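Local structure of neurotoxin (Clostridium botulinum, 2QN0) at residues N18-D23 and V136-R141; P117-T122 and D130-S135; N125-D130 and N305-A310. The protein acts as the zinc-dependent light-chain protease of botulinum neurotoxin serotype C1, which is thought to cleave SNARE proteins inside nerve cells. All blocks are in the same frame, centred on the assembly; numbering follows the deposited sequence.

Contact 2 is the most deeply buried of the three, whereas contacts 1 and 3 each have a sheltered apolar side and a more open polar one. Contact 1 pairs neighbouring antiparallel strands of the large mixed sheet; contact 3 forms a separate two-stranded parallel sheet. Contact 2 joins loops, and polar side chains and turns do there what strand pairing does in the other two. One run of chain serves all three: contacts 2 and 3 share D130, and strand 136-141 of contact 1 begins directly after contact 2. P117 of contact 2 also packs on F127 and F129 of contact 3, so these two are close neighbours, their centres about 11 Å apart.

Contact 1 of 3, residues N18-D23 and V136-R141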
loop_
_atom_site.group_PDB
_atom_site.type_symbol
_atom_site.label_atom_id
_atom_site.label_comp_id
_atom_site.label_asym_id
_atom_site.label_seq_id
_atom_site.Cartn_x
_atom_site.Cartn_y
_atom_site.Cartn_z
ATOM N N ASN A 18 -7.054 14.968 -13.413
ATOM C CA ASN A 18 -7.044 14.357 -12.087
ATOM C C ASN A 18 -8.243 13.458 -11.828
ATOM O O ASN A 18 -8.288 12.749 -10.822
ATOM C CB ASN A 18 -6.975 15.428 -10.999
ATOM C CG ASN A 18 -5.685 16.211 -11.039
ATOM O OD1 ASN A 18 -4.639 15.684 -11.415
ATOM N ND2 ASN A 18 -5.745 17.474 -10.639
ATOM N N ILE A 19 -9.223 13.505 -12.724
ATOM C CA ILE A 19 -10.414 12.672 -12.598
ATOM C C ILE A 19 -10.675 12.049 -13.963
ATOM O O ILE A 19 -10.889 12.755 -14.953
ATOM C CB ILE A 19 -11.640 13.500 -12.138
ATOM C CG1 ILE A 19 -11.318 14.186 -10.805
ATOM C CG2 ILE A 19 -12.861 12.594 -11.988
ATOM C CD1 ILE A 19 -12.483 14.955 -10.188
ATOM N N LEU A 20 -10.639 10.721 -14.012
ATOM C CA LEU A 20 -10.825 9.985 -15.255
ATOM C C LEU A 20 -11.540 8.671 -14.997
ATOM O O LEU A 20 -11.731 8.265 -13.852
ATOM C CB LEU A 20 -9.462 9.639 -15.870
ATOM C CG LEU A 20 -8.363 10.689 -16.025
ATOM C CD1 LEU A 20 -7.044 10.011 -16.365
ATOM C CD2 LEU A 20 -8.751 11.661 -17.112
ATOM N N TYR A 21 -11.924 8.009 -16.085
ATOM C CA TYR A 21 -12.550 6.697 -16.018
ATOM C C TYR A 21 -11.468 5.753 -16.516
ATOM O O TYR A 21 -10.921 5.949 -17.601
ATOM C CB TYR A 21 -13.778 6.625 -16.928
ATOM C CG TYR A 21 -15.026 7.166 -16.270
ATOM C CD1 TYR A 21 -15.721 6.409 -15.325
ATOM C CD2 TYR A 21 -15.496 8.443 -16.567
ATOM C CE1 TYR A 21 -16.854 6.912 -14.689
ATOM C CE2 TYR A 21 -16.629 8.957 -15.937
ATOM C CZ TYR A 21 -17.299 8.187 -15.001
ATOM O OH TYR A 21 -18.407 8.698 -14.364
ATOM N N LEU A 22 -11.155 4.739 -15.717
ATOM C CA LEU A 22 -10.107 3.791 -16.067
ATOM C C LEU A 22 -10.588 2.353 -16.171
ATOM O O LEU A 22 -11.574 1.963 -15.549
ATOM C CB LEU A 22 -8.985 3.841 -15.018
ATOM C CG LEU A 22 -8.291 5.177 -14.737
ATOM C CD1 LEU A 22 -7.354 5.020 -13.540
ATOM C CD2 LEU A 22 -7.526 5.631 -15.967
ATOM N N ASP A 23 -9.876 1.570 -16.970
ATOM C CA ASP A 23 -10.165 0.151 -17.123
ATOM C C ASP A 23 -8.819 -0.504 -16.841
ATOM O O ASP A 23 -7.914 -0.443 -17.670
ATOM C CB ASP A 23 -10.600 -0.190 -18.547
ATOM C CG ASP A 23 -11.048 -1.634 -18.682
ATOM O OD1 ASP A 23 -10.525 -2.491 -17.937
ATOM O OD2 ASP A 23 -11.913 -1.915 -19.537
ATOM N N VAL A 136 -2.670 1.614 -17.705
ATOM C CA VAL A 136 -4.100 1.350 -17.620
ATOM C C VAL A 136 -4.850 2.209 -18.631
ATOM O O VAL A 136 -4.484 3.360 -18.871
ATOM C CB VAL A 136 -4.644 1.630 -16.193
ATOM C CG1 VAL A 136 -3.902 0.760 -15.176
ATOM C CG2 VAL A 136 -4.490 3.093 -15.847
ATOM N N ASP A 137 -5.897 1.643 -19.225
ATOM C CA ASP A 137 -6.678 2.364 -20.224
ATOM C C ASP A 137 -7.550 3.474 -19.661
ATOM O O ASP A 137 -8.171 3.326 -18.605
ATOM C CB ASP A 137 -7.598 1.413 -21.002
ATOM C CG ASP A 137 -6.844 0.362 -21.782
ATOM O OD1 ASP A 137 -5.657 0.580 -22.106
ATOM O OD2 ASP A 137 -7.457 -0.682 -22.085
ATOM N N VAL A 138 -7.582 4.589 -20.381
ATOM C CA VAL A 138 -8.427 5.719 -20.019
ATOM C C VAL A 138 -9.577 5.608 -21.020
ATOM O O VAL A 138 -9.344 5.526 -22.227
ATOM C CB VAL A 138 -7.698 7.063 -20.215
ATOM C CG1 VAL A 138 -8.638 8.222 -19.900
ATOM C CG2 VAL A 138 -6.477 7.124 -19.312
ATOM N N LYS A 139 -10.808 5.573 -20.520
ATOM C CA LYS A 139 -11.977 5.455 -21.387
ATOM C C LYS A 139 -12.915 6.643 -21.222
ATOM O O LYS A 139 -12.953 7.283 -20.171
ATOM C CB LYS A 139 -12.763 4.181 -21.061
ATOM C CG LYS A 139 -11.974 2.881 -21.121
ATOM C CD LYS A 139 -11.714 2.439 -22.540
ATOM C CE LYS A 139 -11.086 1.051 -22.579
ATOM N NZ LYS A 139 -11.999 -0.002 -22.051
ATOM N N THR A 140 -13.679 6.920 -22.273
ATOM C CA THR A 140 -14.658 7.998 -22.261
ATOM C C THR A 140 -15.922 7.412 -22.875
ATOM O O THR A 140 -15.851 6.494 -23.693
ATOM C CB THR A 140 -14.196 9.199 -23.103
ATOM O OG1 THR A 140 -14.043 8.796 -24.469
ATOM C CG2 THR A 140 -12.871 9.734 -22.582
ATOM N N ARG A 141 -17.081 7.919 -22.480
ATOM C CA ARG A 141 -18.314 7.383 -23.027
ATOM C C ARG A 141 -18.872 8.231 -24.162
ATOM O O ARG A 141 -18.726 9.453 -24.181
ATOM C CB ARG A 141 -19.373 7.228 -21.929
ATOM C CG ARG A 141 -19.929 8.533 -21.392
ATOM C CD ARG A 141 -21.166 8.289 -20.536
ATOM N NE ARG A 141 -20.857 7.716 -19.227
ATOM C CZ ARG A 141 -20.263 8.382 -18.240
ATOM N NH1 ARG A 141 -20.026 7.779 -17.082
ATOM N NH2 ARG A 141 -19.908 9.649 -18.409
HETATM O O HOH W 1 -12.264 9.520 -18.779
#
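D23 and D137 face each other across two antiparallel strands and exchange backbone bonds. D23 N gives a good one to D137 O (2.9 Å), while the return bond from D137 N to D23 O is longer and more bent (3.3 Å, 138°). K139 N points its hydrogen almost straight at Y21 O (2.9 Å, 170°). Y21 N instead reaches K139 O through a water, which accepts from the amide and donates to the carbonyl; it stands in for a direct bond here, so both polar atoms are satisfied. These strands, 19-23 and 136-141, are adjacent members of the large mixed sheet of the clostridial neurotoxin protease, flanked by strands 34-38 and 146-152. Next to the D23-D137 pair, L22 and V138 form a non-hydrogen-bonded pair on the apolar side, where branched side chains suit the buried surface: L22 CD2 lies 3.8 Å from V138 CG2 and 4.0 Å from V136 CG2. On the other side are charges. With CG anti to the backbone N (chi1 -174°), D23 presents OD2 to K139 NZ in a salt bridge of 3.2 Å on the carboxylate's anti side, while its OD1 takes H25 N. D137 turns elsewhere, to K148 and the H25 ring. Farther along, the long side chain of R141 brings NH1 to Y21 OH in a weak bond (3.3 Å), its guanidinium nearly perpendicular to the ring and the hydroxyl oxygen near the guanidinium plane.

Contact 2 of 3, residues P117-T122 and D130-S135; sequences PGNNNT and DVDFNS
P117 opens the first segment beside V131, and the chain then runs over this valine: G118 N lies 3.6 Å from V131 CG1. G118 is extended (phi 159°), a shape that sets the P117 carbonyl against the CB position, which T122 OG1 also crowds; having only hydrogens, glycine fits. Its own carbonyl accepts from a water that in turn accepts from N134 ND2, a polar bridge between the two loops. N119 makes the largest contribution from this segment, chiefly against V131. Its CG sits between the backbone N and the carbonyl carbon (chi1 62°), which lays the amide against V131, with ND2 only 3.1 Å from V131 CG2. The same ND2 gives a nearly straight bond to D132 OD2 (2.9 Å, 167°), leaving in the plane of its amide but arriving from above the carboxylate plane. Two beta turns meet here: a type I turn from N119 to T122 and a type II' turn from V131 to N134. The latter puts D132 at positive phi in its second position, where glycine is the commonest residue, and presents its carboxylate to N119. D132 OD1 is gripped separately by L175 N and N178 ND2, so both carboxylate oxygens have donors. At the end of the first turn, T122 OG1 accepts from N119 N (2.9 Å), fastening the asparagine's backbone, while T122 N closes the turn onto N119 O and T122 O receives R303 NH1.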
loop_
_atom_site.group_PDB
_atom_site.type_symbol
_atom_site.label_atom_id
_atom_site.label_comp_id
_atom_site.label_asym_id
_atom_site.label_seq_id
_atom_site.Cartn_x
_atom_site.Cartn_y
_atom_site.Cartn_z
ATOM N N PRO A 117 10.483 0.676 -16.877
ATOM C CA PRO A 117 9.579 0.231 -17.940
ATOM C C PRO A 117 10.012 -1.082 -18.586
ATOM O O PRO A 117 10.655 -1.090 -19.636
ATOM C CB PRO A 117 9.594 1.406 -18.918
ATOM C CG PRO A 117 10.976 1.945 -18.766
ATOM C CD PRO A 117 11.196 1.904 -17.265
ATOM N N GLY A 118 9.654 -2.189 -17.944
ATOM C CA GLY A 118 10.002 -3.494 -18.469
ATOM C C GLY A 118 9.989 -4.587 -17.421
ATOM O O GLY A 118 9.725 -4.338 -16.242
ATOM N N ASN A 119 10.245 -5.814 -17.863
ATOM C CA ASN A 119 10.308 -6.955 -16.962
ATOM C C ASN A 119 11.402 -7.900 -17.451
ATOM O O ASN A 119 12.166 -7.554 -18.353
ATOM C CB ASN A 119 8.958 -7.685 -16.876
ATOM C CG ASN A 119 8.507 -8.260 -18.203
ATOM O OD1 ASN A 119 9.310 -8.479 -19.110
ATOM N ND2 ASN A 119 7.209 -8.529 -18.315
ATOM N N ASN A 120 11.473 -9.087 -16.860
ATOM C CA ASN A 120 12.500 -10.057 -17.230
ATOM C C ASN A 120 12.564 -10.364 -18.725
ATOM O O ASN A 120 13.645 -10.598 -19.264
ATOM C CB ASN A 120 12.307 -11.360 -16.438
ATOM C CG ASN A 120 11.024 -12.095 -16.802
ATOM O OD1 ASN A 120 9.922 -11.541 -16.720
ATOM N ND2 ASN A 120 11.161 -13.358 -17.197
ATOM N N ASN A 121 11.416 -10.350 -19.397
ATOM C CA ASN A 121 11.378 -10.656 -20.825
ATOM C C ASN A 121 11.527 -9.468 -21.776
ATOM O O ASN A 121 11.453 -9.631 -22.995
ATOM C CB ASN A 121 10.098 -11.426 -21.154
ATOM C CG ASN A 121 10.142 -12.856 -20.654
ATOM O OD1 ASN A 121 11.108 -13.575 -20.903
ATOM N ND2 ASN A 121 9.097 -13.277 -19.955
ATOM N N THR A 122 11.731 -8.274 -21.232
ATOM C CA THR A 122 11.909 -7.089 -22.065
ATOM C C THR A 122 13.340 -7.074 -22.603
ATOM O O THR A 122 14.288 -7.310 -21.857
ATOM C CB THR A 122 11.690 -5.796 -21.256
ATOM O OG1 THR A 122 10.362 -5.785 -20.723
ATOM C CG2 THR A 122 11.895 -4.572 -22.139
ATOM N N ASP A 130 4.298 -0.275 -21.530
ATOM C CA ASP A 130 3.031 -1.013 -21.467
ATOM C C ASP A 130 3.223 -2.420 -20.901
ATOM O O ASP A 130 2.300 -3.236 -20.945
ATOM C CB ASP A 130 2.394 -1.159 -22.857
ATOM C CG ASP A 130 1.857 0.149 -23.405
ATOM O OD1 ASP A 130 1.237 0.918 -22.639
ATOM O OD2 ASP A 130 2.039 0.395 -24.616
ATOM N N VAL A 131 4.404 -2.707 -20.364
ATOM C CA VAL A 131 4.670 -4.050 -19.847
ATOM C C VAL A 131 3.704 -4.506 -18.761
ATOM O O VAL A 131 3.323 -3.730 -17.881
ATOM C CB VAL A 131 6.118 -4.182 -19.313
ATOM C CG1 VAL A 131 6.269 -3.431 -18.000
ATOM C CG2 VAL A 131 6.466 -5.650 -19.141
ATOM N N ASP A 132 3.315 -5.777 -18.838
ATOM C CA ASP A 132 2.393 -6.383 -17.884
ATOM C C ASP A 132 1.158 -5.531 -17.634
ATOM O O ASP A 132 0.329 -5.366 -18.530
ATOM C CB ASP A 132 3.121 -6.676 -16.568
ATOM C CG ASP A 132 4.128 -7.802 -16.706
ATOM O OD1 ASP A 132 3.743 -8.876 -17.213
ATOM O OD2 ASP A 132 5.299 -7.617 -16.311
ATOM N N PHE A 133 1.030 -4.992 -16.424
ATOM C CA PHE A 133 -0.117 -4.157 -16.077
ATOM C C PHE A 133 0.290 -2.764 -15.600
ATOM O O PHE A 133 -0.428 -2.130 -14.822
ATOM C CB PHE A 133 -0.951 -4.853 -14.997
ATOM C CG PHE A 133 -1.662 -6.079 -15.489
ATOM C CD1 PHE A 133 -2.889 -5.977 -16.131
ATOM C CD2 PHE A 133 -1.078 -7.334 -15.361
ATOM C CE1 PHE A 133 -3.525 -7.107 -16.640
ATOM C CE2 PHE A 133 -1.705 -8.468 -15.867
ATOM C CZ PHE A 133 -2.931 -8.353 -16.510
ATOM N N ASN A 134 1.433 -2.279 -16.077
ATOM C CA ASN A 134 1.922 -0.962 -15.674
ATOM C C ASN A 134 1.137 0.200 -16.276
ATOM O O ASN A 134 1.160 1.311 -15.740
ATOM C CB ASN A 134 3.404 -0.812 -16.022
ATOM C CG ASN A 134 4.313 -1.554 -15.056
ATOM O OD1 ASN A 134 3.854 -2.135 -14.070
ATOM N ND2 ASN A 134 5.613 -1.529 -15.331
ATOM N N SER A 135 0.460 -0.039 -17.394
ATOM C CA SER A 135 -0.332 1.022 -18.010
ATOM C C SER A 135 -1.805 0.634 -17.950
ATOM O O SER A 135 -2.150 -0.536 -18.095
ATOM C CB SER A 135 0.107 1.256 -19.465
ATOM O OG SER A 135 -0.165 0.141 -20.292
HETATM O O HOH W 2 7.491 -3.587 -14.448
#

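Contact 3 of 3, residues N125-D130 and N305-A310; sequences NTFDFD and NSITTA
A small two-stranded parallel sheet, separate from the main mixed sheet of the protease, is built where strand 126-128 meets the start of strand 309-311. T126 pairs with T309 and F127 with A310. The N125 carbonyl leads into it and takes two donors at once: T308 N (2.9 Å), and T309 N, which approaches nearly along the line of the carbonyl bond (3.1 Å). Two residues on, F127 N gives a bond to T309 O in the carbonyl plane (3.0 Å). Close CA-H...O contacts supplement these, among them A310 CA to F127 O.

The sheet has two unlike faces. On one, the threonines T126 and T309 lie side by side, with T126 OG1 packed tightly on T309 CG2 (3.1 Å). Their beta branching suits extended strands, and the T126 hydroxyl donates to N125 OD1 (2.9 Å). N125 CG lies between its backbone N and carbonyl carbon (chi1 70°), from where ND2 reaches a water that also contacts T308 OG1; an amide suits the place because OD1 accepts from T126 while ND2 donates to the water. On the other face F127 provides a broad ring. I307 comes over it, CG2 standing 4.0 Å from the ring centroid and 13° off its normal, a CH-pi contact, while I307 CD1 meets F127 CE1 (3.7 Å). A310, whose small side chain fits beside the ring-bearing residue, sets CB against F127 CB (3.9 Å).

Backbone bonds of F127 and F129 to N311 carry the pairing farther. The F127 ring meets F116 edge-to-face and also touches Y322 and L326, while I307 touches I319, so the apolar face rests on helix 319-330; segment 305-310 itself leaves directly from the end of helix 283-304.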
loop_
_atom_site.group_PDB
_atom_site.type_symbol
_atom_site.label_atom_id
_atom_site.label_comp_id
_atom_site.label_asym_id
_atom_site.label_seq_id
_atom_site.Cartn_x
_atom_site.Cartn_y
_atom_site.Cartn_z
ATOM N N ASN A 125 17.756 -3.599 -24.668
ATOM C CA ASN A 125 17.838 -2.268 -25.273
ATOM C C ASN A 125 16.492 -1.551 -25.351
ATOM O O ASN A 125 16.381 -0.508 -25.994
ATOM C CB ASN A 125 18.421 -2.367 -26.689
ATOM C CG ASN A 125 17.468 -3.029 -27.673
ATOM O OD1 ASN A 125 16.380 -3.479 -27.303
ATOM N ND2 ASN A 125 17.875 -3.091 -28.936
ATOM N N THR A 126 15.485 -2.088 -24.670
ATOM C CA THR A 126 14.144 -1.522 -24.740
ATOM C C THR A 126 13.494 -1.012 -23.456
ATOM O O THR A 126 13.691 -1.571 -22.377
ATOM C CB THR A 126 13.183 -2.562 -25.354
ATOM O OG1 THR A 126 13.644 -2.919 -26.662
ATOM C CG2 THR A 126 11.761 -2.013 -25.444
ATOM N N PHE A 127 12.722 0.065 -23.604
ATOM C CA PHE A 127 11.933 0.656 -22.519
ATOM C C PHE A 127 10.506 0.305 -22.947
ATOM O O PHE A 127 10.071 0.730 -24.015
ATOM C CB PHE A 127 12.039 2.190 -22.489
ATOM C CG PHE A 127 13.124 2.735 -21.589
ATOM C CD1 PHE A 127 13.761 1.935 -20.649
ATOM C CD2 PHE A 127 13.480 4.082 -21.668
ATOM C CE1 PHE A 127 14.738 2.469 -19.799
ATOM C CE2 PHE A 127 14.452 4.624 -20.824
ATOM C CZ PHE A 127 15.083 3.816 -19.887
ATOM N N ASP A 128 9.786 -0.475 -22.146
ATOM C CA ASP A 128 8.412 -0.842 -22.491
ATOM C C ASP A 128 7.454 -0.265 -21.458
ATOM O O ASP A 128 7.310 -0.798 -20.358
ATOM C CB ASP A 128 8.263 -2.364 -22.554
ATOM C CG ASP A 128 6.869 -2.801 -22.968
ATOM O OD1 ASP A 128 6.032 -1.934 -23.301
ATOM O OD2 ASP A 128 6.611 -4.023 -22.964
ATOM N N PHE A 129 6.796 0.829 -21.823
ATOM C CA PHE A 129 5.868 1.494 -20.921
ATOM C C PHE A 129 4.501 0.822 -20.799
ATOM O O PHE A 129 3.646 1.287 -20.045
ATOM C CB PHE A 129 5.733 2.962 -21.342
ATOM C CG PHE A 129 6.990 3.764 -21.122
ATOM C CD1 PHE A 129 7.236 4.377 -19.897
ATOM C CD2 PHE A 129 7.954 3.864 -22.124
ATOM C CE1 PHE A 129 8.418 5.076 -19.668
ATOM C CE2 PHE A 129 9.143 4.560 -21.906
ATOM C CZ PHE A 129 9.377 5.168 -20.675
ATOM N N ASP A 130 4.298 -0.275 -21.530
ATOM C CA ASP A 130 3.031 -1.013 -21.467
ATOM C C ASP A 130 3.223 -2.420 -20.901
ATOM O O ASP A 130 2.300 -3.236 -20.945
ATOM C CB ASP A 130 2.394 -1.159 -22.857
ATOM C CG ASP A 130 1.857 0.149 -23.405
ATOM O OD1 ASP A 130 1.237 0.918 -22.639
ATOM O OD2 ASP A 130 2.039 0.395 -24.616
ATOM N N ASN A 305 22.415 1.445 -19.910
ATOM C CA ASN A 305 23.538 1.768 -20.784
ATOM C C ASN A 305 23.296 1.203 -22.179
ATOM O O ASN A 305 24.125 1.376 -23.072
ATOM C CB ASN A 305 24.847 1.170 -20.250
ATOM C CG ASN A 305 25.315 1.821 -18.970
ATOM O OD1 ASN A 305 25.308 3.044 -18.837
ATOM N ND2 ASN A 305 25.747 0.999 -18.019
ATOM N N SER A 306 22.158 0.538 -22.369
ATOM C CA SER A 306 21.853 -0.091 -23.653
ATOM C C SER A 306 20.558 0.327 -24.342
ATOM O O SER A 306 20.249 -0.179 -25.421
ATOM C CB SER A 306 21.818 -1.611 -23.470
ATOM O OG SER A 306 22.915 -2.057 -22.690
ATOM N N ILE A 307 19.796 1.236 -23.743
ATOM C CA ILE A 307 18.524 1.633 -24.344
ATOM C C ILE A 307 18.645 2.339 -25.690
ATOM O O ILE A 307 19.295 3.377 -25.804
ATOM C CB ILE A 307 17.708 2.546 -23.403
ATOM C CG1 ILE A 307 17.623 1.925 -22.004
ATOM C CG2 ILE A 307 16.308 2.728 -23.966
ATOM C CD1 ILE A 307 16.960 0.554 -21.972
ATOM N N THR A 308 17.988 1.776 -26.701
ATOM C CA THR A 308 17.998 2.346 -28.045
ATOM C C THR A 308 16.587 2.474 -28.609
ATOM O O THR A 308 16.364 3.181 -29.593
ATOM C CB THR A 308 18.801 1.472 -29.019
ATOM O OG1 THR A 308 18.163 0.197 -29.144
ATOM C CG2 THR A 308 20.218 1.282 -28.516
ATOM N N THR A 309 15.633 1.785 -27.991
ATOM C CA THR A 309 14.261 1.827 -28.469
ATOM C C THR A 309 13.251 1.782 -27.328
ATOM O O THR A 309 13.557 1.326 -26.225
ATOM C CB THR A 309 13.990 0.659 -29.444
ATOM O OG1 THR A 309 12.655 0.757 -29.956
ATOM C CG2 THR A 309 14.168 -0.675 -28.742
ATOM N N ALA A 310 12.043 2.262 -27.600
ATOM C CA ALA A 310 10.992 2.288 -26.592
ATOM C C ALA A 310 9.638 1.917 -27.175
ATOM O O ALA A 310 9.386 2.108 -28.368
ATOM C CB ALA A 310 10.922 3.672 -25.957
HETATM O O HOH W 3 20.403 -1.916 -29.515
#